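Purine nucleoside phosphorylase YlmD (Geobacillus stearothermophilus, PDB 6T1B) catalyses the phosphorolysis of adenosine, inosine and S-methyl-5'-thioadenosine to the free base and the matching ribose or methylthioribose 1-phosphate, and also deaminates adenosine, using a zinc ion. Local coordinates at residues 4-9 / 173-178; 12-17 / 28-33; 125-130 / 177-182; 152-157 / 224-229; 183-188 / 215-220. All coordinates share one frame; numbering follows the deposited sequence.

Contact 1: residues 4-9 / 173-178; sequences DIFQQE and YVAIGP
F6 meets P178 in a CH-pi contact. The CD carbon of P178 sits over one face of the F6 ring, 4.0 Å from its centroid and 13° off the ring normal. The F6 side chain leaves the backbone with CG anti to the carbonyl carbon (chi1 -77°). That swing brings the ring to G177 and P178, just past strand 173-176. The remaining contacts are apolar. F6 CE1 comes within 3.6 Å of G177 CA, a close approach where G177 has no side chain. I5 adds its CD1 methyl, 4.0 Å from A175 CB. The contact joins the two six-stranded mixed sheets of the chain. Strand 6-8 is the outermost strand of one, and strand 173-176 runs inside the other. L14 and C16 of strand 13-16 also touch F6, and the F6 ring meets that of Y130 with planes at about 45°. The polar part lies within residues 4-9. The backbone N of F6 donates to D4 OD1 at 3.1 Å, which makes an Asx turn. The donor meets that oxygen on its anti side. D4 OD1 also bonds S240 OG, and D4 OD2 the backbone N of E241.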
# COMPACT_ATOMS: atom_id res chain seq x y z
N ASP A 4 12.06 10.72 7.34
CA ASP A 4 11.15 9.65 6.97
C ASP A 4 11.60 8.99 5.68
O ASP A 4 12.21 9.62 4.81
CB ASP A 4 9.72 10.18 6.82
CG ASP A 4 8.68 9.08 6.99
OD1 ASP A 4 8.20 8.56 5.96
OD2 ASP A 4 8.38 8.74 8.15
N ILE A 5 11.32 7.69 5.56
CA ILE A 5 11.69 6.98 4.35
C ILE A 5 10.89 7.45 3.14
O ILE A 5 11.31 7.21 2.00
CB ILE A 5 11.60 5.46 4.52
CG1 ILE A 5 10.23 5.05 5.03
CG2 ILE A 5 12.64 4.96 5.49
CD1 ILE A 5 9.79 3.72 4.51
N PHE A 6 9.72 8.09 3.35
CA PHE A 6 8.93 8.66 2.27
C PHE A 6 9.11 10.17 2.27
O PHE A 6 8.72 10.85 3.23
CB PHE A 6 7.46 8.27 2.40
CG PHE A 6 7.19 6.88 1.96
CD1 PHE A 6 7.44 5.81 2.81
CD2 PHE A 6 6.73 6.62 0.68
CE1 PHE A 6 7.24 4.51 2.39
CE2 PHE A 6 6.51 5.33 0.26
CZ PHE A 6 6.76 4.28 1.11
N GLN A 7 9.75 10.68 1.22
CA GLN A 7 10.22 12.06 1.17
C GLN A 7 9.50 12.83 0.07
O GLN A 7 9.29 12.31 -1.04
CB GLN A 7 11.72 12.10 0.89
CG GLN A 7 12.55 11.25 1.82
CD GLN A 7 14.01 11.20 1.42
OE1 GLN A 7 14.61 10.13 1.35
NE2 GLN A 7 14.59 12.36 1.14
N GLN A 8 9.12 14.06 0.38
CA GLN A 8 8.31 14.86 -0.51
C GLN A 8 9.07 15.19 -1.79
O GLN A 8 10.22 15.64 -1.74
CB GLN A 8 7.93 16.16 0.20
CG GLN A 8 7.15 17.16 -0.65
CD GLN A 8 5.69 16.79 -0.75
OE1 GLN A 8 4.99 16.69 0.27
NE2 GLN A 8 5.21 16.58 -1.96
N GLU A 9 8.41 14.98 -2.92
CA GLU A 9 8.95 15.37 -4.22
C GLU A 9 8.43 16.75 -4.61
O GLU A 9 7.68 17.41 -3.86
CB GLU A 9 8.59 14.31 -5.25
CG GLU A 9 9.37 13.03 -5.06
CD GLU A 9 10.79 13.12 -5.57
OE1 GLU A 9 11.03 13.86 -6.54
OE2 GLU A 9 11.67 12.46 -4.98
N TYR A 173 13.22 -6.99 0.72
CA TYR A 173 13.22 -5.74 1.46
C TYR A 173 11.82 -5.16 1.38
O TYR A 173 11.11 -5.34 0.38
CB TYR A 173 14.23 -4.75 0.88
CG TYR A 173 15.65 -5.25 0.88
CD1 TYR A 173 16.56 -4.84 1.85
CD2 TYR A 173 16.09 -6.11 -0.11
CE1 TYR A 173 17.86 -5.30 1.84
CE2 TYR A 173 17.39 -6.57 -0.11
CZ TYR A 173 18.27 -6.17 0.85
OH TYR A 173 19.56 -6.63 0.81
N VAL A 174 11.40 -4.51 2.45
CA VAL A 174 10.03 -4.04 2.59
C VAL A 174 10.02 -2.60 3.06
O VAL A 174 10.80 -2.23 3.94
CB VAL A 174 9.23 -4.92 3.58
CG1 VAL A 174 7.89 -4.27 3.86
CG2 VAL A 174 9.09 -6.34 3.04
N ALA A 175 9.13 -1.79 2.50
CA ALA A 175 8.82 -0.49 3.07
C ALA A 175 7.35 -0.50 3.45
O ALA A 175 6.50 -0.87 2.63
CB ALA A 175 9.11 0.64 2.09
N ILE A 176 7.05 -0.13 4.69
CA ILE A 176 5.68 0.02 5.16
C ILE A 176 5.40 1.52 5.12
O ILE A 176 6.13 2.29 5.77
CB ILE A 176 5.52 -0.57 6.56
CG1 ILE A 176 5.63 -2.09 6.48
CG2 ILE A 176 4.21 -0.15 7.20
CD1 ILE A 176 5.82 -2.76 7.81
N GLY A 177 4.44 1.92 4.32
CA GLY A 177 4.23 3.32 4.03
C GLY A 177 3.27 4.02 4.98
O GLY A 177 2.80 3.43 5.96
N PRO A 178 2.99 5.29 4.69
CA PRO A 178 2.06 6.07 5.52
C PRO A 178 0.71 5.39 5.64
O PRO A 178 0.15 4.90 4.66
CB PRO A 178 1.96 7.39 4.75
CG PRO A 178 3.28 7.51 4.05
CD PRO A 178 3.59 6.10 3.62

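Contact 2: residues 12-17 / 28-33; sequences GWLRCG and LTTKHG
L14 lays its CD2 methyl against the CG2 methyl of T30, 3.9 Å apart, and the two side chains cross at about a right angle. They lie at the end of the antiparallel beta hairpin of strands 13-16 and 25-29, T30 just past the second strand. L14 and L28 are a hydrogen-bonded pair. L14 N donates to L28 O at 2.7 Å, and L28 N returns a bond to L14 O at 2.9 Å. W13 and T29 are the next, non-hydrogen-bonded pair, with CA atoms 3.9 Å apart. Their side chains share the sheet face turned to helix 53-67, where W13 touches L67 and T29 touches L63. The opposite face carries L14 and L28. L14 packs there on F251, and L28 on P178. T29 OG1 is bonded to L265 N of strand 264-269. T30 holds its OG1 between its own backbone N and carbonyl carbon (chi1 73°), which leaves CG2 anti to the carbonyl carbon and facing L14. T30 OG1 lies 3.3 Å from G12 CA. A glycine in place of T30 would probably leave L14 CD2 without its methyl neighbour and open a gap beside G12. G12 also comes close to the loop after the strand, its CA 3.7 Å from H32 O. T30 N donates to G12 O at 2.9 Å, and this donor stands above the carbonyl plane, 60° out of it.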
# COMPACT_ATOMS: atom_id res chain seq x y z
N GLY A 12 2.87 16.42 -6.12
CA GLY A 12 2.04 15.80 -5.12
C GLY A 12 2.32 14.32 -4.90
O GLY A 12 1.41 13.48 -5.02
N TRP A 13 3.58 13.99 -4.57
CA TRP A 13 3.93 12.62 -4.21
C TRP A 13 5.17 12.56 -3.33
O TRP A 13 6.00 13.48 -3.29
CB TRP A 13 4.08 11.69 -5.42
CG TRP A 13 5.19 11.99 -6.37
CD1 TRP A 13 5.27 13.04 -7.23
CD2 TRP A 13 6.35 11.18 -6.61
NE1 TRP A 13 6.41 12.95 -7.98
CE2 TRP A 13 7.10 11.82 -7.62
CE3 TRP A 13 6.83 9.99 -6.06
CZ2 TRP A 13 8.29 11.31 -8.09
CZ3 TRP A 13 8.03 9.49 -6.53
CH2 TRP A 13 8.74 10.15 -7.53
N LEU A 14 5.25 11.44 -2.62
CA LEU A 14 6.36 11.12 -1.73
C LEU A 14 7.10 9.91 -2.30
O LEU A 14 6.48 8.89 -2.61
CB LEU A 14 5.86 10.76 -0.33
CG LEU A 14 4.88 11.71 0.35
CD1 LEU A 14 4.48 11.18 1.73
CD2 LEU A 14 5.41 13.11 0.44
N ARG A 15 8.40 10.04 -2.46
CA ARG A 15 9.20 8.95 -2.99
C ARG A 15 9.64 8.04 -1.86
O ARG A 15 9.97 8.51 -0.76
CB ARG A 15 10.43 9.54 -3.70
CG ARG A 15 11.40 8.53 -4.29
CD ARG A 15 12.56 9.28 -4.99
NE ARG A 15 12.31 9.55 -6.41
CZ ARG A 15 12.77 10.61 -7.08
NH1 ARG A 15 13.49 11.54 -6.48
NH2 ARG A 15 12.48 10.74 -8.37
N CYS A 16 9.67 6.75 -2.12
CA CYS A 16 10.20 5.81 -1.13
C CYS A 16 11.72 5.86 -1.22
O CYS A 16 12.30 5.41 -2.22
CB CYS A 16 9.69 4.40 -1.38
SG CYS A 16 10.44 3.22 -0.21
N GLY A 17 12.36 6.41 -0.20
CA GLY A 17 13.79 6.64 -0.20
C GLY A 17 14.63 5.56 0.46
O GLY A 17 15.85 5.76 0.59
N LEU A 28 4.12 7.20 -2.90
CA LEU A 28 2.72 7.37 -2.52
C LEU A 28 2.35 8.82 -2.82
O LEU A 28 3.10 9.75 -2.48
CB LEU A 28 2.53 7.12 -1.02
CG LEU A 28 1.11 7.24 -0.47
CD1 LEU A 28 0.26 6.03 -0.82
CD2 LEU A 28 1.12 7.39 1.04
N THR A 29 1.21 9.01 -3.48
CA THR A 29 0.80 10.38 -3.79
C THR A 29 0.30 11.09 -2.54
O THR A 29 -0.07 10.46 -1.55
CB THR A 29 -0.31 10.40 -4.86
OG1 THR A 29 -1.44 9.66 -4.44
CG2 THR A 29 0.20 9.82 -6.16
N THR A 30 0.28 12.44 -2.59
CA THR A 30 -0.41 13.26 -1.60
C THR A 30 -1.70 13.77 -2.24
O THR A 30 -1.99 13.50 -3.40
CB THR A 30 0.43 14.45 -1.15
OG1 THR A 30 0.45 15.39 -2.22
CG2 THR A 30 1.81 14.01 -0.72
N LYS A 31 -2.45 14.54 -1.49
CA LYS A 31 -3.79 14.89 -1.94
C LYS A 31 -3.80 16.06 -2.90
O LYS A 31 -4.88 16.42 -3.39
CB LYS A 31 -4.69 15.21 -0.74
CG LYS A 31 -4.28 16.40 0.00
CD LYS A 31 -4.74 16.43 1.47
CE LYS A 31 -6.21 16.13 1.65
NZ LYS A 31 -6.68 16.67 3.00
N HIS A 32 -2.67 16.71 -3.16
CA HIS A 32 -2.66 17.97 -3.89
C HIS A 32 -2.19 17.83 -5.34
O HIS A 32 -1.45 16.91 -5.69
CB HIS A 32 -1.78 18.95 -3.15
CG HIS A 32 -2.30 19.25 -1.79
ND1 HIS A 32 -3.50 19.89 -1.59
CD2 HIS A 32 -1.82 18.92 -0.56
CE1 HIS A 32 -3.73 19.98 -0.29
NE2 HIS A 32 -2.72 19.42 0.35
N GLY A 33 -2.64 18.76 -6.17
CA GLY A 33 -2.22 18.84 -7.55
C GLY A 33 -3.20 18.27 -8.56
O GLY A 33 -2.85 18.17 -9.74

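Contact 3: residues 125-130 / 177-182; sequences DCVPIY and GPAIGP
D125 and I180 meet through both backbone and side chain. I180 N donates to D125 O at 2.9 Å, in the carbonyl plane and on a lone pair. I180 CD1 packs against the carboxylate, 3.9 Å from D125 OD1. It gets there because CG1 of I180 is anti to the backbone N (chi1 -167°). The A179 methyl lies beside D125 and V127, with A179 CB 3.3 Å from D125 O and 3.9 Å from V127 CG2. At the other end G177 N donates to P128 O at 2.9 Å, nearly along the C=O axis. A CB on G177 would clash with P128 CG. One water fills in the middle. It accepts from D125 N and donates to C126 O and P178 O. Further out, the D125 carboxylate is held by S253 OG, T244 OG1 and R255 N. Without the carboxylate, as with an alanine here, those three donors would probably lose their shared acceptor and I180 CD1 its neighbour. The loop 177-182 thus backs the start of strand 127-133. C126, just before that strand, binds the catalytic zinc with H81 and H143. Main-chain bonds and the shared water fix the backbone on both sides of C126, which is consistent with a set position for its sulfur at the metal.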
# COMPACT_ATOMS: atom_id res chain seq x y z
N ASP A 125 -5.70 5.24 4.70
CA ASP A 125 -5.55 4.85 6.10
C ASP A 125 -4.92 3.45 6.17
O ASP A 125 -4.12 3.17 7.06
CB ASP A 125 -6.84 4.79 6.92
CG ASP A 125 -7.31 6.15 7.43
OD1 ASP A 125 -8.47 6.15 7.87
OD2 ASP A 125 -6.57 7.17 7.44
N CYS A 126 -5.29 2.55 5.27
CA CYS A 126 -4.81 1.17 5.34
C CYS A 126 -3.32 1.14 5.01
O CYS A 126 -2.78 2.06 4.42
CB CYS A 126 -5.60 0.29 4.39
SG CYS A 126 -7.34 0.10 4.88
N VAL A 127 -2.66 0.06 5.41
CA VAL A 127 -1.22 -0.00 5.29
C VAL A 127 -0.77 -0.37 3.88
O VAL A 127 -1.12 -1.45 3.38
CB VAL A 127 -0.62 -1.00 6.30
CG1 VAL A 127 0.90 -0.99 6.19
CG2 VAL A 127 -1.08 -0.67 7.70
N PRO A 128 0.01 0.49 3.21
CA PRO A 128 0.63 0.08 1.93
C PRO A 128 1.95 -0.62 2.22
O PRO A 128 2.83 -0.05 2.89
CB PRO A 128 0.83 1.42 1.20
CG PRO A 128 0.98 2.45 2.27
CD PRO A 128 0.35 1.89 3.55
N ILE A 129 2.10 -1.84 1.73
CA ILE A 129 3.30 -2.62 1.99
C ILE A 129 4.00 -2.82 0.64
O ILE A 129 3.45 -3.47 -0.26
CB ILE A 129 2.99 -3.96 2.67
CG1 ILE A 129 2.09 -3.81 3.89
CG2 ILE A 129 4.32 -4.60 3.08
CD1 ILE A 129 1.70 -5.13 4.50
N TYR A 130 5.18 -2.23 0.50
CA TYR A 130 5.97 -2.31 -0.71
C TYR A 130 7.06 -3.36 -0.53
O TYR A 130 7.75 -3.37 0.49
CB TYR A 130 6.67 -0.97 -0.98
CG TYR A 130 5.80 0.28 -1.08
CD1 TYR A 130 5.20 0.83 0.04
CD2 TYR A 130 5.63 0.94 -2.30
CE1 TYR A 130 4.43 1.99 -0.05
CE2 TYR A 130 4.87 2.08 -2.40
CZ TYR A 130 4.26 2.60 -1.26
OH TYR A 130 3.52 3.77 -1.33
N GLY A 177 4.44 1.92 4.32
CA GLY A 177 4.23 3.32 4.03
C GLY A 177 3.27 4.02 4.98
O GLY A 177 2.80 3.43 5.96
N PRO A 178 2.99 5.29 4.69
CA PRO A 178 2.06 6.07 5.52
C PRO A 178 0.71 5.39 5.64
O PRO A 178 0.15 4.90 4.66
CB PRO A 178 1.96 7.39 4.75
CG PRO A 178 3.28 7.51 4.05
CD PRO A 178 3.59 6.10 3.62
N ALA A 179 0.16 5.43 6.85
CA ALA A 179 -1.07 4.74 7.19
C ALA A 179 -1.56 5.32 8.50
O ALA A 179 -0.89 6.14 9.13
CB ALA A 179 -0.84 3.23 7.31
N ILE A 180 -2.76 4.92 8.91
CA ILE A 180 -3.30 5.45 10.14
C ILE A 180 -2.51 4.87 11.31
O ILE A 180 -2.20 3.68 11.34
CB ILE A 180 -4.80 5.17 10.25
CG1 ILE A 180 -5.42 5.99 11.37
CG2 ILE A 180 -5.06 3.70 10.40
CD1 ILE A 180 -6.92 5.91 11.41
N GLY A 181 -2.18 5.72 12.28
CA GLY A 181 -1.42 5.30 13.43
C GLY A 181 -2.31 4.99 14.61
O GLY A 181 -3.50 5.29 14.63
N PRO A 182 -1.72 4.38 15.65
CA PRO A 182 -2.48 4.08 16.86
C PRO A 182 -2.90 5.34 17.58
O PRO A 182 -3.81 5.29 18.41
CB PRO A 182 -1.50 3.25 17.70
CG PRO A 182 -0.14 3.63 17.19
CD PRO A 182 -0.31 3.95 15.73
O HOH W 1 -2.85 4.69 3.95

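Contact 4: residues 152-157 / 224-229; sequences GIAGHM and RLQLLA
This is a small but close helix-helix contact, partly bridged by water, between the start of helix 153-163 and the end part of helix 219-229. The short axes pass 8.5 Å apart, with 31° between their directions. The apolar part is small. A154 CB meets L227 CD2 at 3.9 Å, and L227 CD2 is also 3.8 Å from A154 O. The polar part belongs to Q226. Its chain runs extended beyond CG, with CG anti to the carbonyl carbon (chi1 -76°), and this carries the amide across to the first turn of the other helix. Q226 OE1 ends 3.7 Å from G152 CA. Two waters donate to OE1. One accepts from A154 N. The other accepts a weak bond from G155 N. OE1 thus serves, through water, two N-H groups of the first turn, which usually lack an acceptor within their own helix. The other end of the amide, Q226 NE2, donates to T149 O in the preceding helix 146-150. G152 lies between the two helices. It closes the first with a Schellman motif and takes the N-cap position of the second, and its positive phi favours glycine. Both helices rest on the six-stranded sheet that runs from strand 85-87 to strand 237-239. A154 packs on I129 and L227 on F131, both of strand 127-133. L227 also touches I237, and I153 packs on I85.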
# COMPACT_ATOMS: atom_id res chain seq x y z
N GLY A 152 -3.31 -12.35 6.92
CA GLY A 152 -1.91 -12.64 6.68
C GLY A 152 -1.39 -12.22 5.32
O GLY A 152 -0.50 -12.88 4.77
N ILE A 153 -1.89 -11.12 4.75
CA ILE A 153 -1.49 -10.77 3.39
C ILE A 153 0.01 -10.53 3.30
O ILE A 153 0.65 -10.88 2.30
CB ILE A 153 -2.32 -9.59 2.86
CG1 ILE A 153 -2.13 -9.49 1.36
CG2 ILE A 153 -2.00 -8.29 3.57
CD1 ILE A 153 -3.01 -8.47 0.67
N ALA A 154 0.61 -9.91 4.32
CA ALA A 154 2.03 -9.59 4.24
C ALA A 154 2.86 -10.86 4.14
O ALA A 154 3.76 -10.97 3.29
CB ALA A 154 2.44 -8.79 5.47
N GLY A 155 2.60 -11.84 5.00
CA GLY A 155 3.33 -13.09 4.93
C GLY A 155 2.99 -13.91 3.70
O GLY A 155 3.80 -14.71 3.24
N HIS A 156 1.77 -13.74 3.17
CA HIS A 156 1.39 -14.44 1.95
C HIS A 156 2.26 -13.99 0.78
O HIS A 156 2.68 -14.82 -0.03
CB HIS A 156 -0.10 -14.19 1.68
CG HIS A 156 -0.68 -15.00 0.56
ND1 HIS A 156 -0.37 -16.32 0.34
CD2 HIS A 156 -1.60 -14.68 -0.38
CE1 HIS A 156 -1.05 -16.77 -0.70
NE2 HIS A 156 -1.80 -15.78 -1.16
N MET A 157 2.58 -12.69 0.70
CA MET A 157 3.47 -12.24 -0.37
C MET A 157 4.82 -12.94 -0.25
O MET A 157 5.37 -13.46 -1.24
CB MET A 157 3.69 -10.72 -0.26
CG MET A 157 4.49 -10.13 -1.41
SD MET A 157 3.61 -9.99 -2.98
CE MET A 157 2.51 -8.60 -2.62
N ARG A 224 4.72 -5.47 10.32
CA ARG A 224 6.14 -5.70 10.52
C ARG A 224 6.38 -7.02 11.25
O ARG A 224 7.25 -7.81 10.87
CB ARG A 224 6.76 -4.54 11.29
CG ARG A 224 8.23 -4.73 11.62
CD ARG A 224 8.82 -3.50 12.31
NE ARG A 224 10.11 -3.85 12.87
CZ ARG A 224 10.28 -4.37 14.08
NH1 ARG A 224 9.25 -4.59 14.88
NH2 ARG A 224 11.50 -4.68 14.49
N LEU A 225 5.63 -7.26 12.33
CA LEU A 225 5.82 -8.48 13.10
C LEU A 225 5.53 -9.71 12.26
O LEU A 225 6.23 -10.73 12.35
CB LEU A 225 4.94 -8.45 14.35
CG LEU A 225 5.32 -7.40 15.40
CD1 LEU A 225 4.20 -7.27 16.44
CD2 LEU A 225 6.61 -7.75 16.08
N GLN A 226 4.50 -9.64 11.41
CA GLN A 226 4.21 -10.75 10.52
C GLN A 226 5.35 -10.98 9.54
O GLN A 226 5.71 -12.13 9.26
CB GLN A 226 2.91 -10.53 9.75
CG GLN A 226 1.67 -10.74 10.60
CD GLN A 226 0.39 -10.59 9.79
OE1 GLN A 226 0.41 -10.54 8.57
NE2 GLN A 226 -0.75 -10.53 10.48
N LEU A 227 5.89 -9.90 8.96
CA LEU A 227 6.98 -10.05 8.00
C LEU A 227 8.21 -10.66 8.65
O LEU A 227 8.88 -11.51 8.04
CB LEU A 227 7.35 -8.69 7.40
CG LEU A 227 6.27 -8.15 6.47
CD1 LEU A 227 6.45 -6.65 6.28
CD2 LEU A 227 6.29 -8.83 5.12
N LEU A 228 8.53 -10.22 9.87
CA LEU A 228 9.63 -10.83 10.60
C LEU A 228 9.40 -12.31 10.78
O LEU A 228 10.29 -13.13 10.55
CB LEU A 228 9.78 -10.13 11.96
CG LEU A 228 10.31 -8.71 11.90
CD1 LEU A 228 10.02 -7.96 13.20
CD2 LEU A 228 11.80 -8.73 11.60
N ALA A 229 8.18 -12.69 11.17
CA ALA A 229 7.87 -14.10 11.38
C ALA A 229 7.97 -14.90 10.09
O ALA A 229 8.30 -16.09 10.12
CB ALA A 229 6.47 -14.25 11.97
O HOH W 2 -0.70 -8.88 6.70
O HOH W 3 1.34 -13.11 7.57

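Contact 5: residues 183-188 / 215-220; sequences CCYTVD and YALDLK
Y185 and L217 both hold CG anti to the backbone N (chi1 -168° and 172°), and this turns their side chains the same way, side by side. Y185 CE2 then lies 3.8 Å from L217 CD2. L219 reaches the same ring atom from the start of helix 219-229, with its CD1 3.7 Å from Y185 CE2. V187 joins them. Its CG1 stands over one face of the Y185 ring, offset toward the rim, and its CG2 is 4.0 Å from L217 CD2. V187 packs further on V192, and L217 on V191 and L195, of helix 189-195. Beneath them the backbones form an antiparallel ladder, the edge of a small three-stranded sheet. V187 and Y215 are the hydrogen-bonded pair. V187 N donates to Y215 O, and Y215 N to V187 O, each at 2.8 Å. T186 and A216 are the non-hydrogen-bonded pair beside it. L217 N donates to Y185 O at 3.0 Å and carries the ladder one step further. The Y215 ring turns its edge to the backbone, with CD1 3.6 Å from V187 O, and its hydroxyl is bonded to D189 OD1. D188 and D218 stand at the N-caps of helices 189-195 and 219-229, D188 OD1 accepting from V191 N and D218 OD2 from E221 N. Just before Y185, C183 and C184 bind the second zinc with C243 and C246. The metal fixes the chain on one side of Y185 and the ladder on the other, which is consistent with the probably structural role of this zinc.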
# COMPACT_ATOMS: atom_id res chain seq x y z
N CYS A 183 -2.22 6.46 17.29
CA CYS A 183 -2.68 7.77 17.73
C CYS A 183 -4.14 8.02 17.39
O CYS A 183 -4.83 8.73 18.13
CB CYS A 183 -1.81 8.85 17.06
SG CYS A 183 -1.27 8.47 15.34
N CYS A 184 -4.62 7.46 16.27
CA CYS A 184 -5.93 7.78 15.73
C CYS A 184 -6.83 6.58 15.44
O CYS A 184 -7.99 6.78 15.08
CB CYS A 184 -5.77 8.54 14.39
SG CYS A 184 -4.83 10.09 14.47
N TYR A 185 -6.33 5.35 15.55
CA TYR A 185 -7.09 4.17 15.15
C TYR A 185 -7.42 3.34 16.38
O TYR A 185 -6.54 2.67 16.93
CB TYR A 185 -6.29 3.33 14.15
CG TYR A 185 -7.06 2.24 13.44
CD1 TYR A 185 -8.43 2.31 13.25
CD2 TYR A 185 -6.39 1.13 12.94
CE1 TYR A 185 -9.11 1.29 12.58
CE2 TYR A 185 -7.05 0.12 12.28
CZ TYR A 185 -8.41 0.21 12.10
OH TYR A 185 -9.08 -0.81 11.45
N THR A 186 -8.67 3.39 16.81
CA THR A 186 -9.15 2.64 17.97
C THR A 186 -10.13 1.58 17.48
O THR A 186 -11.05 1.89 16.72
CB THR A 186 -9.83 3.57 18.97
OG1 THR A 186 -8.88 4.52 19.47
CG2 THR A 186 -10.41 2.77 20.15
N VAL A 187 -9.93 0.35 17.93
CA VAL A 187 -10.72 -0.80 17.51
C VAL A 187 -11.20 -1.56 18.75
O VAL A 187 -10.83 -1.25 19.88
CB VAL A 187 -9.95 -1.74 16.56
CG1 VAL A 187 -9.43 -0.95 15.37
CG2 VAL A 187 -8.81 -2.44 17.31
N ASP A 188 -12.04 -2.57 18.51
CA ASP A 188 -12.67 -3.35 19.57
C ASP A 188 -12.06 -4.74 19.67
O ASP A 188 -11.15 -5.12 18.93
CB ASP A 188 -14.19 -3.40 19.38
CG ASP A 188 -14.60 -3.98 18.03
OD1 ASP A 188 -13.78 -4.67 17.40
OD2 ASP A 188 -15.74 -3.72 17.60
N TYR A 215 -8.96 -0.50 21.87
CA TYR A 215 -7.53 -0.70 21.65
C TYR A 215 -7.01 0.26 20.60
O TYR A 215 -7.56 0.34 19.49
CB TYR A 215 -7.25 -2.13 21.20
CG TYR A 215 -7.79 -3.14 22.16
CD1 TYR A 215 -9.09 -3.62 22.04
CD2 TYR A 215 -7.01 -3.62 23.21
CE1 TYR A 215 -9.59 -4.54 22.93
CE2 TYR A 215 -7.51 -4.54 24.10
CZ TYR A 215 -8.81 -4.99 23.95
OH TYR A 215 -9.31 -5.91 24.85
N ALA A 216 -5.96 1.00 20.96
CA ALA A 216 -5.20 1.75 19.97
C ALA A 216 -4.33 0.78 19.19
O ALA A 216 -3.44 0.14 19.78
CB ALA A 216 -4.33 2.77 20.69
N LEU A 217 -4.58 0.65 17.90
CA LEU A 217 -3.99 -0.40 17.09
C LEU A 217 -2.96 0.17 16.13
O LEU A 217 -3.23 1.17 15.46
CB LEU A 217 -5.08 -1.12 16.30
CG LEU A 217 -4.66 -2.14 15.25
CD1 LEU A 217 -3.85 -3.24 15.88
CD2 LEU A 217 -5.87 -2.69 14.57
N ASP A 218 -1.80 -0.48 16.06
CA ASP A 218 -0.69 -0.09 15.18
C ASP A 218 -0.60 -1.14 14.07
O ASP A 218 0.11 -2.15 14.22
CB ASP A 218 0.60 0.01 15.96
CG ASP A 218 1.74 0.58 15.13
OD1 ASP A 218 2.77 0.96 15.75
OD2 ASP A 218 1.61 0.65 13.90
N LEU A 219 -1.33 -0.94 12.98
CA LEU A 219 -1.31 -1.90 11.88
C LEU A 219 0.06 -1.96 11.21
O LEU A 219 0.42 -2.99 10.64
CB LEU A 219 -2.38 -1.59 10.84
CG LEU A 219 -3.80 -2.03 11.16
CD1 LEU A 219 -4.71 -1.59 10.02
CD2 LEU A 219 -3.91 -3.52 11.39
N LYS A 220 0.82 -0.87 11.23
CA LYS A 220 2.16 -0.92 10.65
C LYS A 220 2.99 -1.95 11.40
O LYS A 220 3.63 -2.81 10.79
CB LYS A 220 2.84 0.45 10.73
CG LYS A 220 2.24 1.53 9.88
CD LYS A 220 3.04 2.81 10.08
CE LYS A 220 2.38 3.97 9.41
NZ LYS A 220 2.96 5.21 9.97

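Contact 3 lies nearest the centre of the chain and contact 5 farthest out, where burial is only partial. Contacts 1 and 2 share the sheet that holds strands 6-8 and 13-16. Contacts 1 and 3 share G177 and P178, so this stretch of loop faces both sheets. Contacts 4 and 5 both use helix 219-229, at its end and its start. The chemistry follows the place. Contact 1 packs apolar groups between sheets. Contacts 2 and 5 are backbone ladders with side chains on both faces. Contact 3 mixes main-chain bonds with a bridging water near the catalytic zinc. Contact 4 joins two helices by one small apolar touch and two waters. Contact 5 adjoins the second zinc.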